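Local coordinates for protein Non-ribosomal peptide synthetase (Methanobrevibacter ruminantium, PDB 6VTJ) that probably carries a peptide intermediate on a phosphopantetheine arm and releases it by NAD(P)H-dependent reduction of the thioester, through its fused carrier and reductase domains, at residues Met363-Leu376 with Leu462-Tyr476. Residues are numbered along the deposited sequence; the frame is centred on the assembly and turned at random.
Sequences MSQIDYVAKGILAL and LHSLGFDWPEADEEY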
ATOM      1  N   MET A 363      -3.947  13.292  -0.437  1.00 23.41           N
ATOM      2  CA  MET A 363      -2.888  13.315   0.569  1.00 25.07           C
ATOM      3  C   MET A 363      -3.561  12.952   1.888  1.00 26.90           C
ATOM      4  O   MET A 363      -4.063  13.809   2.621  1.00 26.12           O
ATOM      5  CB  MET A 363      -2.182  14.649   0.608  1.00 25.03           C
ATOM      6  CG  MET A 363      -1.656  15.064  -0.768  1.00 22.43           C
ATOM      7  SD  MET A 363      -0.155  14.204  -1.265  1.00 28.20           S
ATOM      8  CE  MET A 363       1.040  14.932  -0.140  1.00 22.97           C
ATOM      9  N   SER A 364      -3.592  11.657   2.172  1.00 28.02           N
ATOM     10  CA  SER A 364      -4.275  11.141   3.356  1.00 28.35           C
ATOM     11  C   SER A 364      -3.300  11.192   4.525  1.00 24.66           C
ATOM     12  O   SER A 364      -2.503  10.275   4.730  1.00 25.63           O
ATOM     13  CB  SER A 364      -4.777   9.729   3.085  1.00 24.87           C
ATOM     14  OG  SER A 364      -5.757   9.734   2.053  1.00 24.05           O
ATOM     15  N   GLN A 365      -3.368  12.286   5.293  1.00 26.72           N
ATOM     16  CA  GLN A 365      -2.460  12.502   6.416  1.00 23.48           C
ATOM     17  C   GLN A 365      -2.645  11.412   7.470  1.00 26.03           C
ATOM     18  O   GLN A 365      -3.765  11.177   7.944  1.00 26.39           O
ATOM     19  CB  GLN A 365      -2.712  13.884   7.022  1.00 23.31           C
ATOM     20  CG  GLN A 365      -2.658  15.048   5.992  1.00 23.98           C
ATOM     21  CD  GLN A 365      -4.036  15.461   5.459  1.00 28.67           C
ATOM     22  OE1 GLN A 365      -5.012  14.715   5.570  1.00 24.22           O
ATOM     23  NE2 GLN A 365      -4.120  16.672   4.907  1.00 26.20           N
ATOM     24  N   ILE A 366      -1.532  10.767   7.851  1.00 24.34           N
ATOM     25  CA  ILE A 366      -1.577   9.503   8.598  1.00 27.40           C
ATOM     26  C   ILE A 366      -2.299   9.648   9.938  1.00 28.56           C
ATOM     27  O   ILE A 366      -2.941   8.689  10.417  1.00 26.12           O
ATOM     28  CB  ILE A 366      -0.147   8.945   8.773  1.00 22.14           C
ATOM     29  CG1 ILE A 366      -0.161   7.476   9.203  1.00 23.61           C
ATOM     30  CG2 ILE A 366       0.593   9.728   9.814  1.00 23.37           C
ATOM     31  CD1 ILE A 366      -0.720   6.512   8.203  1.00 22.53           C
ATOM     32  N   ASP A 367      -2.215  10.825  10.571  1.00 27.78           N
ATOM     33  CA  ASP A 367      -2.925  10.990  11.838  1.00 30.18           C
ATOM     34  C   ASP A 367      -4.427  11.045  11.597  1.00 27.85           C
ATOM     35  O   ASP A 367      -5.211  10.476  12.364  1.00 26.72           O
ATOM     36  CB  ASP A 367      -2.425  12.228  12.619  1.00 24.63           C
ATOM     37  CG  ASP A 367      -2.179  13.471  11.749  1.00 30.85           C
ATOM     38  OD1 ASP A 367      -2.224  13.408  10.500  1.00 29.81           O
ATOM     39  OD2 ASP A 367      -1.900  14.542  12.337  1.00 31.03           O
ATOM     40  N   TYR A 368      -4.839  11.645  10.481  1.00 24.33           N
ATOM     41  CA  TYR A 368      -6.252  11.639  10.157  1.00 24.69           C
ATOM     42  C   TYR A 368      -6.710  10.302   9.575  1.00 26.51           C
ATOM     43  O   TYR A 368      -7.860   9.915   9.807  1.00 24.35           O
ATOM     44  CB  TYR A 368      -6.569  12.823   9.247  1.00 22.49           C
ATOM     45  CG  TYR A 368      -6.705  14.074  10.077  1.00 28.57           C
ATOM     46  CD1 TYR A 368      -5.579  14.729  10.562  1.00 29.03           C
ATOM     47  CD2 TYR A 368      -7.959  14.584  10.413  1.00 31.19           C
ATOM     48  CE1 TYR A 368      -5.697  15.854  11.336  1.00 31.73           C
ATOM     49  CE2 TYR A 368      -8.085  15.716  11.196  1.00 33.28           C
ATOM     50  CZ  TYR A 368      -6.955  16.343  11.654  1.00 35.89           C
ATOM     51  OH  TYR A 368      -7.078  17.462  12.431  1.00 39.69           O
ATOM     52  N   VAL A 369      -5.839   9.551   8.877  1.00 23.53           N
ATOM     53  CA  VAL A 369      -6.216   8.188   8.501  1.00 21.41           C
ATOM     54  C   VAL A 369      -6.549   7.383   9.744  1.00 23.70           C
ATOM     55  O   VAL A 369      -7.571   6.687   9.798  1.00 23.86           O
ATOM     56  CB  VAL A 369      -5.110   7.496   7.688  1.00 25.33           C
ATOM     57  CG1 VAL A 369      -5.516   6.060   7.401  1.00 21.55           C
ATOM     58  CG2 VAL A 369      -4.864   8.225   6.390  1.00 26.74           C
ATOM     59  N   ALA A 370      -5.694   7.472  10.770  1.00 24.14           N
ATOM     60  CA  ALA A 370      -5.933   6.676  11.979  1.00 29.63           C
ATOM     61  C   ALA A 370      -7.205   7.122  12.712  1.00 27.28           C
ATOM     62  O   ALA A 370      -7.990   6.276  13.181  1.00 27.38           O
ATOM     63  CB  ALA A 370      -4.716   6.754  12.906  1.00 27.07           C
ATOM     64  N   LYS A 371      -7.423   8.437  12.826  1.00 25.04           N
ATOM     65  CA  LYS A 371      -8.686   8.918  13.390  1.00 29.93           C
ATOM     66  C   LYS A 371      -9.887   8.375  12.620  1.00 25.29           C
ATOM     67  O   LYS A 371     -10.879   7.952  13.222  1.00 27.82           O
ATOM     68  CB  LYS A 371      -8.733  10.445  13.390  1.00 25.51           C
ATOM     69  CG  LYS A 371      -7.781  11.118  14.350  1.00 32.71           C
ATOM     70  CD  LYS A 371      -8.080  12.600  14.410  1.00 35.10           C
ATOM     71  CE  LYS A 371      -6.877  13.406  14.856  1.00 48.22           C
ATOM     72  NZ  LYS A 371      -7.238  14.859  14.935  1.00 47.98           N
ATOM     73  N   GLY A 372      -9.822   8.392  11.291  1.00 22.71           N
ATOM     74  CA  GLY A 372     -10.941   7.914  10.503  1.00 25.93           C
ATOM     75  C   GLY A 372     -11.159   6.419  10.614  1.00 25.92           C
ATOM     76  O   GLY A 372     -12.300   5.949  10.528  1.00 25.38           O
ATOM     77  N   ILE A 373     -10.079   5.652  10.801  1.00 24.68           N
ATOM     78  CA  ILE A 373     -10.222   4.211  11.002  1.00 24.84           C
ATOM     79  C   ILE A 373     -10.940   3.946  12.312  1.00 25.32           C
ATOM     80  O   ILE A 373     -11.868   3.129  12.386  1.00 27.57           O
ATOM     81  CB  ILE A 373      -8.848   3.523  10.957  1.00 22.66           C
ATOM     82  CG1 ILE A 373      -8.392   3.391   9.503  1.00 23.84           C
ATOM     83  CG2 ILE A 373      -8.893   2.157  11.629  1.00 24.87           C
ATOM     84  CD1 ILE A 373      -6.898   3.204   9.368  1.00 23.34           C
ATOM     85  N   LEU A 374     -10.536   4.660  13.361  1.00 23.37           N
ATOM     86  CA  LEU A 374     -11.192   4.484  14.646  1.00 26.05           C
ATOM     87  C   LEU A 374     -12.658   4.895  14.587  1.00 24.74           C
ATOM     88  O   LEU A 374     -13.505   4.259  15.221  1.00 27.46           O
ATOM     89  CB  LEU A 374     -10.450   5.271  15.720  1.00 27.02           C
ATOM     90  CG  LEU A 374      -9.084   4.686  16.044  1.00 26.38           C
ATOM     91  CD1 LEU A 374      -8.491   5.397  17.260  1.00 31.69           C
ATOM     92  CD2 LEU A 374      -9.170   3.180  16.282  1.00 25.79           C
ATOM     93  N   ALA A 375     -12.989   5.950  13.828  1.00 26.24           N
ATOM     94  CA  ALA A 375     -14.397   6.360  13.739  1.00 22.29           C
ATOM     95  C   ALA A 375     -15.218   5.352  12.951  1.00 23.95           C
ATOM     96  O   ALA A 375     -16.326   4.988  13.355  1.00 25.31           O
ATOM     97  CB  ALA A 375     -14.521   7.751  13.103  1.00 21.44           C
ATOM     98  N   LEU A 376     -14.708   4.914  11.798  1.00 23.35           N
ATOM     99  CA  LEU A 376     -15.466   4.002  10.958  1.00 24.06           C
ATOM    100  C   LEU A 376     -15.629   2.635  11.602  1.00 26.86           C
ATOM    101  O   LEU A 376     -16.586   1.929  11.276  1.00 24.64           O
ATOM    102  CB  LEU A 376     -14.805   3.885   9.581  1.00 22.52           C
ATOM    103  CG  LEU A 376     -14.811   5.224   8.827  1.00 23.96           C
ATOM    104  CD1 LEU A 376     -13.899   5.207   7.597  1.00 22.89           C
ATOM    105  CD2 LEU A 376     -16.236   5.643   8.444  1.00 25.35           C
ATOM    106  N   LEU A 462     -18.302   9.883   7.410  1.00 24.79           N
ATOM    107  CA  LEU A 462     -17.309  10.453   8.306  1.00 25.77           C
ATOM    108  C   LEU A 462     -17.786  11.805   8.804  1.00 24.54           C
ATOM    109  O   LEU A 462     -17.653  12.122   9.990  1.00 25.71           O
ATOM    110  CB  LEU A 462     -15.968  10.597   7.591  1.00 23.97           C
ATOM    111  CG  LEU A 462     -15.091   9.370   7.418  1.00 22.12           C
ATOM    112  CD1 LEU A 462     -14.057   9.681   6.356  1.00 22.93           C
ATOM    113  CD2 LEU A 462     -14.431   9.066   8.732  1.00 22.84           C
ATOM    114  N   HIS A 463     -18.403  12.588   7.921  1.00 22.82           N
ATOM    115  CA  HIS A 463     -18.843  13.897   8.363  1.00 28.10           C
ATOM    116  C   HIS A 463     -19.934  13.760   9.417  1.00 29.45           C
ATOM    117  O   HIS A 463     -19.906  14.445  10.450  1.00 29.17           O
ATOM    118  CB  HIS A 463     -19.333  14.728   7.194  1.00 28.35           C
ATOM    119  CG  HIS A 463     -19.899  16.038   7.624  1.00 33.42           C
ATOM    120  ND1 HIS A 463     -19.112  17.149   7.841  1.00 30.93           N
ATOM    121  CD2 HIS A 463     -21.167  16.403   7.933  1.00 31.83           C
ATOM    122  CE1 HIS A 463     -19.877  18.152   8.237  1.00 37.18           C
ATOM    123  NE2 HIS A 463     -21.127  17.725   8.307  1.00 31.79           N
ATOM    124  N   SER A 464     -20.861  12.827   9.203  1.00 29.36           N
ATOM    125  CA  SER A 464     -21.888  12.595  10.208  1.00 26.52           C
ATOM    126  C   SER A 464     -21.259  12.209  11.536  1.00 29.30           C
ATOM    127  O   SER A 464     -21.774  12.575  12.596  1.00 32.48           O
ATOM    128  CB  SER A 464     -22.867  11.539   9.698  1.00 25.70           C
ATOM    129  OG  SER A 464     -23.569  10.935  10.761  1.00 35.28           O
ATOM    130  N   LEU A 465     -20.097  11.560  11.501  1.00 29.52           N
ATOM    131  CA  LEU A 465     -19.390  11.128  12.698  1.00 25.10           C
ATOM    132  C   LEU A 465     -18.495  12.209  13.288  1.00 29.89           C
ATOM    133  O   LEU A 465     -17.811  11.952  14.282  1.00 32.72           O
ATOM    134  CB  LEU A 465     -18.556   9.875  12.385  1.00 23.68           C
ATOM    135  CG  LEU A 465     -19.399   8.642  12.077  1.00 28.13           C
ATOM    136  CD1 LEU A 465     -18.524   7.454  11.564  1.00 21.97           C
ATOM    137  CD2 LEU A 465     -20.248   8.230  13.307  1.00 24.97           C
ATOM    138  N   GLY A 466     -18.499  13.410  12.717  1.00 33.79           N
ATOM    139  CA  GLY A 466     -17.701  14.506  13.229  1.00 31.94           C
ATOM    140  C   GLY A 466     -16.334  14.663  12.605  1.00 31.37           C
ATOM    141  O   GLY A 466     -15.507  15.414  13.141  1.00 35.31           O
ATOM    142  N   PHE A 467     -16.077  14.010  11.475  1.00 26.65           N
ATOM    143  CA  PHE A 467     -14.754  13.969  10.859  1.00 28.49           C
ATOM    144  C   PHE A 467     -14.828  14.630   9.488  1.00 28.41           C
ATOM    145  O   PHE A 467     -15.614  14.202   8.634  1.00 28.49           O
ATOM    146  CB  PHE A 467     -14.268  12.517  10.752  1.00 27.14           C
ATOM    147  CG  PHE A 467     -12.945  12.352  10.054  1.00 28.93           C
ATOM    148  CD1 PHE A 467     -12.826  12.552   8.689  1.00 21.87           C
ATOM    149  CD2 PHE A 467     -11.817  11.966  10.771  1.00 26.37           C
ATOM    150  CE1 PHE A 467     -11.606  12.410   8.053  1.00 25.03           C
ATOM    151  CE2 PHE A 467     -10.583  11.820  10.135  1.00 24.18           C
ATOM    152  CZ  PHE A 467     -10.477  12.043   8.780  1.00 25.85           C
ATOM    153  N   ASP A 468     -14.004  15.655   9.273  1.00 26.84           N
ATOM    154  CA  ASP A 468     -13.757  16.217   7.951  1.00 28.88           C
ATOM    155  C   ASP A 468     -12.263  16.105   7.652  1.00 30.91           C
ATOM    156  O   ASP A 468     -11.430  16.176   8.567  1.00 31.76           O
ATOM    157  CB  ASP A 468     -14.191  17.694   7.854  1.00 25.89           C
ATOM    158  CG  ASP A 468     -15.691  17.872   7.621  1.00 33.28           C
ATOM    159  OD1 ASP A 468     -16.436  16.896   7.661  1.00 32.08           O
ATOM    160  OD2 ASP A 468     -16.138  19.020   7.374  1.00 44.92           O
ATOM    161  N   TRP A 469     -11.911  15.925   6.362  1.00 26.75           N
ATOM    162  CA  TRP A 469     -10.475  15.837   6.074  1.00 27.71           C
ATOM    163  C   TRP A 469      -9.850  17.235   6.012  1.00 26.98           C
ATOM    164  O   TRP A 469     -10.427  18.144   5.420  1.00 29.56           O
ATOM    165  CB  TRP A 469     -10.226  15.117   4.751  1.00 27.56           C
ATOM    166  CG  TRP A 469     -10.407  13.607   4.792  1.00 26.38           C
ATOM    167  CD1 TRP A 469     -11.542  12.908   4.478  1.00 25.27           C
ATOM    168  CD2 TRP A 469      -9.428  12.633   5.165  1.00 25.28           C
ATOM    169  NE1 TRP A 469     -11.323  11.561   4.631  1.00 26.28           N
ATOM    170  CE2 TRP A 469     -10.023  11.368   5.035  1.00 27.78           C
ATOM    171  CE3 TRP A 469      -8.093  12.706   5.580  1.00 27.50           C
ATOM    172  CZ2 TRP A 469      -9.333  10.185   5.319  1.00 23.79           C
ATOM    173  CZ3 TRP A 469      -7.411  11.525   5.868  1.00 25.54           C
ATOM    174  CH2 TRP A 469      -8.034  10.286   5.733  1.00 25.86           C
ATOM    175  N   PRO A 470      -8.663  17.437   6.594  1.00 27.21           N
ATOM    176  CA  PRO A 470      -7.992  18.728   6.438  1.00 25.32           C
ATOM    177  C   PRO A 470      -7.369  18.844   5.065  1.00 28.16           C
ATOM    178  O   PRO A 470      -6.801  17.887   4.536  1.00 31.63           O
ATOM    179  CB  PRO A 470      -6.909  18.708   7.524  1.00 27.59           C
ATOM    180  CG  PRO A 470      -6.621  17.298   7.755  1.00 30.00           C
ATOM    181  CD  PRO A 470      -7.898  16.518   7.462  1.00 27.03           C
ATOM    182  N   GLU A 471      -7.443  20.043   4.503  1.00 29.23           N
ATOM    183  CA  GLU A 471      -6.888  20.279   3.180  1.00 30.31           C
ATOM    184  C   GLU A 471      -5.372  20.138   3.204  1.00 28.38           C
ATOM    185  O   GLU A 471      -4.701  20.572   4.142  1.00 28.38           O
ATOM    186  CB  GLU A 471      -7.270  21.670   2.695  1.00 28.29           C
ATOM    187  CG  GLU A 471      -8.746  21.809   2.440  1.00 41.15           C
ATOM    188  CD  GLU A 471      -9.054  22.560   1.165  1.00 53.87           C
ATOM    189  OE1 GLU A 471      -9.560  21.919   0.208  1.00 53.82           O
ATOM    190  OE2 GLU A 471      -8.790  23.793   1.127  1.00 53.47           O
ATOM    191  N   ALA A 472      -4.832  19.515   2.164  1.00 31.08           N
ATOM    192  CA  ALA A 472      -3.383  19.460   1.973  1.00 30.34           C
ATOM    193  C   ALA A 472      -2.943  20.746   1.277  1.00 28.66           C
ATOM    194  O   ALA A 472      -2.566  20.762   0.104  1.00 31.93           O
ATOM    195  CB  ALA A 472      -2.981  18.226   1.174  1.00 27.14           C
ATOM    196  N   ASP A 473      -3.038  21.854   2.022  1.00 29.76           N
ATOM    197  CA  ASP A 473      -2.639  23.160   1.512  1.00 31.12           C
ATOM    198  C   ASP A 473      -1.112  23.312   1.504  1.00 31.81           C
ATOM    199  O   ASP A 473      -0.357  22.430   1.948  1.00 26.37           O
ATOM    200  CB  ASP A 473      -3.290  24.279   2.324  1.00 32.06           C
ATOM    201  CG  ASP A 473      -3.046  24.146   3.821  1.00 32.39           C
ATOM    202  OD1 ASP A 473      -2.083  23.467   4.230  1.00 37.89           O
ATOM    203  OD2 ASP A 473      -3.838  24.705   4.597  1.00 36.32           O
ATOM    204  N   GLU A 474      -0.664  24.477   1.012  1.00 33.01           N
ATOM    205  CA  GLU A 474       0.768  24.736   0.865  1.00 34.48           C
ATOM    206  C   GLU A 474       1.503  24.595   2.193  1.00 32.06           C
ATOM    207  O   GLU A 474       2.565  23.955   2.260  1.00 35.66           O
ATOM    208  CB  GLU A 474       1.016  26.129   0.266  1.00 35.12           C
ATOM    209  CG  GLU A 474       2.491  26.304  -0.137  1.00 40.44           C
ATOM    210  CD  GLU A 474       2.794  27.544  -0.983  1.00 50.13           C
ATOM    211  OE1 GLU A 474       2.934  28.656  -0.418  1.00 47.12           O
ATOM    212  OE2 GLU A 474       2.930  27.389  -2.217  1.00 51.22           O
ATOM    213  N   GLU A 475       0.933  25.149   3.267  1.00 32.64           N
ATOM    214  CA  GLU A 475       1.551  25.022   4.583  1.00 35.84           C
ATOM    215  C   GLU A 475       1.746  23.556   4.950  1.00 32.32           C
ATOM    216  O   GLU A 475       2.833  23.150   5.383  1.00 29.76           O
ATOM    217  CB  GLU A 475       0.709  25.752   5.640  1.00 35.03           C
ATOM    218  CG  GLU A 475       0.542  27.273   5.377  1.00 42.93           C
ATOM    219  CD  GLU A 475      -0.860  27.658   4.855  1.00 50.79           C
ATOM    220  OE1 GLU A 475      -1.547  28.459   5.539  1.00 61.03           O
ATOM    221  OE2 GLU A 475      -1.277  27.160   3.767  1.00 47.63           O
ATOM    222  N   TYR A 476       0.707  22.732   4.763  1.00 31.12           N
ATOM    223  CA  TYR A 476       0.884  21.320   5.074  1.00 28.72           C
ATOM    224  C   TYR A 476       1.995  20.735   4.219  1.00 27.40           C
ATOM    225  O   TYR A 476       2.901  20.059   4.734  1.00 26.01           O
ATOM    226  CB  TYR A 476      -0.416  20.545   4.878  1.00 27.47           C
ATOM    227  CG  TYR A 476      -0.177  19.073   4.781  1.00 25.00           C
ATOM    228  CD1 TYR A 476       0.178  18.339   5.904  1.00 26.55           C
ATOM    229  CD2 TYR A 476      -0.273  18.414   3.562  1.00 26.62           C
ATOM    230  CE1 TYR A 476       0.402  16.996   5.819  1.00 25.00           C
ATOM    231  CE2 TYR A 476      -0.060  17.064   3.467  1.00 23.84           C
ATOM    232  CZ  TYR A 476       0.283  16.362   4.594  1.00 26.02           C
ATOM    233  OH  TYR A 476       0.505  15.010   4.498  1.00 23.37           O
TER
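P470 turns its CG-CD edge to one face of the Y368 ring, with CG over the centre. P470 CG sits 3.8 Å from the centroid of the Y368 ring, only 3° off the normal, a CH-pi contact. P470 CD reaches the same ring at Y368 CD2, 3.5 Å away. Beside it, Q365 runs the opposite way past the proline. With Q365 CG anti to the carbonyl carbon (chi1 -53°), the chain heads for the loop 465-473. CB starts toward that loop. Q365 CG rests 3.5 Å from Y476 CZ. CD comes near P470 CG and O. The amide then divides its work. Q365 NE2 donates to P470 O over 3.0 Å in a fairly straight bond (160°), approaching from above the carbonyl plane. NE2 also lies over the face of the Y476 ring. OE1 meets the indole edge of W469 at CE3, the two planes nearly coplanar, and takes a weak hydrogen bond from N390, which also donates to P470 O. A leucine in place of Q365 would probably cost P470 O its bond from the amide, deprive N390 of its weak acceptor OE1 and lose the amide link between loop and helix start.

W469 pushes its six-membered ring against the first helical turn. W469 CZ3 touches Y368 CB at 3.7 Å, and CH2 meets V369 CG2. F467 CE1 lies over one face of the indole, toward its rim. The F467 ring edge, at CE2, approaches Y368 O at 3.3 Å; F467 CE2 also comes near G372 N. Further along, L462 CD2 packs on L376 CG at 3.9 Å. At the other end, A472 CB meets M363 CB.

G466 ends helix 456-464 in a Schellman motif, and D473 N-caps helix 474-485 by accepting from Y476 N. The connection between these helices thus lines the helix that follows strand 360-365, in the Rossmann-like fold of the reductase domain.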